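PDB 3RQZ: metallophosphoesterase from Sphaerobacter thermophilus, which binds two zinc ions and probably acts as a phosphatase of the calcineurin-like metallophosphoesterase superfamily, in its YfcE family. Local coordinates for residues 175-180 against 184-189; 205-208 against 213-216. One frame throughout, in Å; residues are numbered along the deposited sequence.

Contact 1. Residues 175-180 against 184-189; sequences EVLDVS and YIINPG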
loop_
_atom_site.group_PDB
_atom_site.type_symbol
_atom_site.label_atom_id
_atom_site.label_comp_id
_atom_site.label_asym_id
_atom_site.label_seq_id
_atom_site.Cartn_x
_atom_site.Cartn_y
_atom_site.Cartn_z
ATOM N N GLU A 175 -2.770 17.757 0.506
ATOM C CA GLU A 175 -2.206 18.297 -0.718
ATOM C C GLU A 175 -2.964 17.763 -1.924
ATOM O O GLU A 175 -3.178 16.546 -2.060
ATOM C CB GLU A 175 -0.713 17.983 -0.844
ATOM C CG GLU A 175 -0.084 18.496 -2.162
ATOM C CD GLU A 175 1.416 18.661 -2.083
ATOM O OE1 GLU A 175 1.992 18.518 -0.979
ATOM O OE2 GLU A 175 2.024 18.943 -3.139
ATOM N N VAL A 176 -3.378 18.696 -2.776
ATOM C CA VAL A 176 -4.110 18.389 -3.999
ATOM C C VAL A 176 -3.149 18.410 -5.171
ATOM O O VAL A 176 -2.465 19.412 -5.423
ATOM C CB VAL A 176 -5.265 19.388 -4.258
ATOM C CG1 VAL A 176 -5.931 19.112 -5.607
ATOM C CG2 VAL A 176 -6.292 19.334 -3.140
ATOM N N LEU A 177 -3.112 17.304 -5.901
ATOM C CA LEU A 177 -2.295 17.201 -7.120
ATOM C C LEU A 177 -3.186 17.179 -8.352
ATOM O O LEU A 177 -4.091 16.346 -8.451
ATOM C CB LEU A 177 -1.419 15.948 -7.105
ATOM C CG LEU A 177 -0.527 15.800 -8.354
ATOM C CD1 LEU A 177 0.531 16.946 -8.489
ATOM C CD2 LEU A 177 0.149 14.450 -8.408
ATOM N N ASP A 178 -2.906 18.113 -9.262
ATOM C CA ASP A 178 -3.542 18.262 -10.563
ATOM C C ASP A 178 -2.829 17.332 -11.557
ATOM O O ASP A 178 -1.700 17.593 -11.950
ATOM C CB ASP A 178 -3.419 19.749 -10.992
ATOM C CG ASP A 178 -4.088 20.063 -12.331
ATOM O OD1 ASP A 178 -4.505 19.145 -13.063
ATOM O OD2 ASP A 178 -4.191 21.276 -12.661
ATOM N N VAL A 179 -3.475 16.236 -11.950
ATOM C CA VAL A 179 -2.862 15.324 -12.915
ATOM C C VAL A 179 -3.351 15.556 -14.357
ATOM O O VAL A 179 -3.257 14.645 -15.180
ATOM C CB VAL A 179 -3.030 13.824 -12.506
ATOM C CG1 VAL A 179 -2.321 13.527 -11.180
ATOM C CG2 VAL A 179 -4.504 13.436 -12.411
ATOM N N SER A 180 -3.866 16.764 -14.642
ATOM C CA SER A 180 -4.388 17.151 -15.981
ATOM C C SER A 180 -3.436 16.915 -17.124
ATOM O O SER A 180 -3.823 16.371 -18.164
ATOM C CB SER A 180 -4.759 18.640 -16.038
ATOM O OG SER A 180 -5.901 18.893 -15.271
ATOM N N TYR A 184 2.276 10.701 -14.685
ATOM C CA TYR A 184 2.664 10.739 -13.262
ATOM C C TYR A 184 2.876 9.347 -12.703
ATOM O O TYR A 184 2.156 8.414 -13.090
ATOM C CB TYR A 184 1.568 11.405 -12.410
ATOM C CG TYR A 184 1.613 12.906 -12.459
ATOM C CD1 TYR A 184 2.452 13.620 -11.613
ATOM C CD2 TYR A 184 0.831 13.618 -13.383
ATOM C CE1 TYR A 184 2.508 15.031 -11.684
ATOM C CE2 TYR A 184 0.895 14.994 -13.462
ATOM C CZ TYR A 184 1.722 15.684 -12.597
ATOM O OH TYR A 184 1.769 17.048 -12.666
ATOM N N ILE A 185 3.822 9.224 -11.763
ATOM C CA ILE A 185 3.932 8.030 -10.899
ATOM C C ILE A 185 3.527 8.574 -9.534
ATOM O O ILE A 185 4.038 9.613 -9.132
ATOM C CB ILE A 185 5.380 7.445 -10.895
ATOM C CG1 ILE A 185 5.726 6.799 -12.249
ATOM C CG2 ILE A 185 5.574 6.433 -9.750
ATOM C CD1 ILE A 185 7.196 6.315 -12.363
ATOM N N ILE A 186 2.601 7.895 -8.852
ATOM C CA ILE A 186 1.935 8.380 -7.641
ATOM C C ILE A 186 1.883 7.251 -6.635
ATOM O O ILE A 186 1.485 6.148 -6.996
ATOM C CB ILE A 186 0.429 8.768 -7.944
ATOM C CG1 ILE A 186 0.307 9.873 -9.007
ATOM C CG2 ILE A 186 -0.334 9.161 -6.662
ATOM C CD1 ILE A 186 0.924 11.118 -8.601
ATOM N N ASN A 187 2.271 7.536 -5.378
ATOM C CA ASN A 187 2.285 6.570 -4.274
ATOM C C ASN A 187 1.395 7.130 -3.150
ATOM O O ASN A 187 1.593 8.266 -2.700
ATOM C CB ASN A 187 3.757 6.354 -3.782
ATOM C CG ASN A 187 3.918 5.179 -2.826
ATOM O OD1 ASN A 187 3.055 4.922 -1.961
ATOM N ND2 ASN A 187 5.068 4.481 -2.931
ATOM N N PRO A 188 0.370 6.366 -2.724
ATOM C CA PRO A 188 -0.507 6.830 -1.643
ATOM C C PRO A 188 0.101 6.719 -0.233
ATOM O O PRO A 188 -0.570 7.079 0.751
ATOM C CB PRO A 188 -1.703 5.886 -1.764
ATOM C CG PRO A 188 -1.049 4.571 -2.193
ATOM C CD PRO A 188 -0.054 5.050 -3.241
ATOM N N GLY A 189 1.342 6.231 -0.133
ATOM C CA GLY A 189 1.967 5.951 1.186
ATOM C C GLY A 189 1.390 4.654 1.756
ATOM O O GLY A 189 0.684 3.915 1.051
#
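L177 and I186 meet methyl to methyl at unusually close range, CD2 of L177 standing 3.4 Å from CD1 of I186, tighter than carbons normally pack. The two side chains reach toward each other tip to tip across strands whose axes stay 10.9 Å apart and run nearly antiparallel, at 161°. No hydrogen bond crosses here: this is one sheet laid on another through apolar side chains. L177 keeps CG opposite its backbone N (chi1 -179°), which carries the CD2 branch down into the gap, where it also lies 4.0 Å from CD1 of Y184. The Y184 ring fills the other end of the contact. V179 puts CG1 over one of its faces, 4.3 Å from the ring centroid and 27° off the normal, a CH-pi contact; CE2 of Y184 comes within 3.8 Å of V179 CA. An alanine in place of Y184 would take away the ring that V179 CG1 and L177 CD2 rest on, probably opening a gap between them. At the end of the strand, D178 makes an Asx turn: its OD1 accepts from S180 N at 2.9 Å and, through the syn lone pair, from S180 OG, so two bonds grip one oxygen as the chain turns. In the two-sheet sandwich of the calcineurin-like fold, 176-178 is an outermost strand of one sheet, bonded to strand 212-218, while 184-188 runs between 145-147 and 154-158 in the other; F215, Y156 and F147 close in around I186.

Contact 2. Residues 205-208 against 213-216; sequences IFEP and VTFH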
loop_
_atom_site.group_PDB
_atom_site.type_symbol
_atom_site.label_atom_id
_atom_site.label_comp_id
_atom_site.label_asym_id
_atom_site.label_seq_id
_atom_site.Cartn_x
_atom_site.Cartn_y
_atom_site.Cartn_z
ATOM N N ILE A 205 -6.982 9.984 -2.392
ATOM C CA ILE A 205 -8.278 10.000 -3.050
ATOM C C ILE A 205 -8.094 10.467 -4.484
ATOM O O ILE A 205 -7.577 11.578 -4.740
ATOM C CB ILE A 205 -9.260 10.972 -2.350
ATOM C CG1 ILE A 205 -9.531 10.516 -0.913
ATOM C CG2 ILE A 205 -10.561 11.074 -3.144
ATOM C CD1 ILE A 205 -10.332 9.204 -0.803
ATOM N N PHE A 206 -8.548 9.639 -5.415
ATOM C CA PHE A 206 -8.378 9.902 -6.851
ATOM C C PHE A 206 -9.758 10.206 -7.407
ATOM O O PHE A 206 -10.703 9.430 -7.178
ATOM C CB PHE A 206 -7.743 8.664 -7.499
ATOM C CG PHE A 206 -7.564 8.736 -9.002
ATOM C CD1 PHE A 206 -7.247 9.939 -9.647
ATOM C CD2 PHE A 206 -7.685 7.573 -9.772
ATOM C CE1 PHE A 206 -7.092 9.999 -11.068
ATOM C CE2 PHE A 206 -7.538 7.615 -11.197
ATOM C CZ PHE A 206 -7.221 8.837 -11.835
ATOM N N GLU A 207 -9.871 11.345 -8.096
ATOM C CA GLU A 207 -11.089 11.748 -8.777
ATOM C C GLU A 207 -10.761 11.932 -10.255
ATOM O O GLU A 207 -10.377 13.029 -10.679
ATOM C CB GLU A 207 -11.635 13.064 -8.190
ATOM C CG GLU A 207 -12.091 12.907 -6.755
ATOM C CD GLU A 207 -12.292 14.225 -6.063
ATOM O OE1 GLU A 207 -11.299 14.872 -5.691
ATOM O OE2 GLU A 207 -13.448 14.618 -5.888
ATOM N N PRO A 208 -10.910 10.857 -11.041
ATOM C CA PRO A 208 -10.455 10.881 -12.416
ATOM C C PRO A 208 -11.172 11.936 -13.249
ATOM O O PRO A 208 -10.542 12.541 -14.112
ATOM C CB PRO A 208 -10.771 9.467 -12.947
ATOM C CG PRO A 208 -11.522 8.767 -11.871
ATOM C CD PRO A 208 -11.397 9.531 -10.614
ATOM N N VAL A 213 -5.696 14.170 -7.677
ATOM C CA VAL A 213 -5.356 13.212 -6.605
ATOM C C VAL A 213 -5.122 14.038 -5.334
ATOM O O VAL A 213 -4.376 15.023 -5.363
ATOM C CB VAL A 213 -4.098 12.386 -6.937
ATOM C CG1 VAL A 213 -3.612 11.547 -5.714
ATOM C CG2 VAL A 213 -4.340 11.490 -8.153
ATOM N N THR A 214 -5.790 13.672 -4.244
ATOM C CA THR A 214 -5.614 14.369 -2.959
ATOM C C THR A 214 -5.008 13.392 -1.935
ATOM O O THR A 214 -5.463 12.241 -1.804
ATOM C CB THR A 214 -6.921 14.980 -2.437
ATOM O OG1 THR A 214 -7.527 15.763 -3.470
ATOM C CG2 THR A 214 -6.638 15.923 -1.230
ATOM N N PHE A 215 -3.960 13.839 -1.258
ATOM C CA PHE A 215 -3.232 12.977 -0.319
ATOM C C PHE A 215 -3.693 13.262 1.103
ATOM O O PHE A 215 -3.828 14.412 1.488
ATOM C CB PHE A 215 -1.721 13.191 -0.427
ATOM C CG PHE A 215 -1.163 12.835 -1.782
ATOM C CD1 PHE A 215 -0.662 11.542 -2.029
ATOM C CD2 PHE A 215 -1.134 13.790 -2.810
ATOM C CE1 PHE A 215 -0.134 11.197 -3.290
ATOM C CE2 PHE A 215 -0.611 13.472 -4.082
ATOM C CZ PHE A 215 -0.106 12.167 -4.318
ATOM N N HIS A 216 -3.920 12.210 1.874
ATOM C CA HIS A 216 -4.458 12.372 3.216
ATOM C C HIS A 216 -3.671 11.587 4.241
ATOM O O HIS A 216 -3.199 10.503 3.950
ATOM C CB HIS A 216 -5.918 11.903 3.246
ATOM C CG HIS A 216 -6.855 12.800 2.493
ATOM N ND1 HIS A 216 -7.280 14.008 2.990
ATOM C CD2 HIS A 216 -7.457 12.656 1.285
ATOM C CE1 HIS A 216 -8.099 14.581 2.122
ATOM N NE2 HIS A 216 -8.227 13.778 1.079
HETATM O O HOH W 1 -8.873 14.113 -5.251
#
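I205 and T214 face each other as an antiparallel hydrogen-bonded pair, each backbone N giving its proton to the other's O at 2.8 Å and 169°. The side chain of I205 is worth following outward. Its CB lies 4.0 Å from T214 O, beside the backbone bond; CG1, set opposite the carbonyl carbon (chi1 -63°), then approaches the H216 ring obliquely and comes 3.7 Å from its CD2. Beyond that point CD1 and the CG2 branch leave H216 and T214 behind, and the side chain packs on R5, L7 and V29. On the opposite face of the sheet, the non-hydrogen-bonded pair F206 and V213 touches through F206 CD1 and V213 CG2, 3.6 Å apart, with P208 CD over the centre of one face of the F206 ring. Water 1 bridges the I205 side of this hairpin: 2.6 Å from E207 OE1 and 2.9 Å from I205 O, it can donate to either, though it has more acceptors in reach than protons, and it shares a hydrogen bond with T214 OG1. I205 O takes the proton of T214 N and probably one from the water. The chemistry implies a hairpin held chiefly by its backbone, apolar on the F206 and V213 face, with the water linking E207 to the neighbouring strand on the other.

In the fold
Strands 176-178 and 212-218 are neighbours in one sheet, so contacts 1 and 2 lie only about 7 Å apart between centres and are sewn together directly: L177 N and V213 O probably share a hydrogen bond, as do E175 O and F215 N. Contact 2 works within that sheet, joining consecutive hairpin strands through paired backbone bonds, and is partly buried, with a water among its polar groups. Contact 1 works between sheets, is mostly buried, and depends chiefly on aliphatic and aromatic carbon, with no hydrogen bond between its segments, despite the short connection between them. F215 belongs to both settings, its ring packing against L177 and I186 from the strand of contact 2.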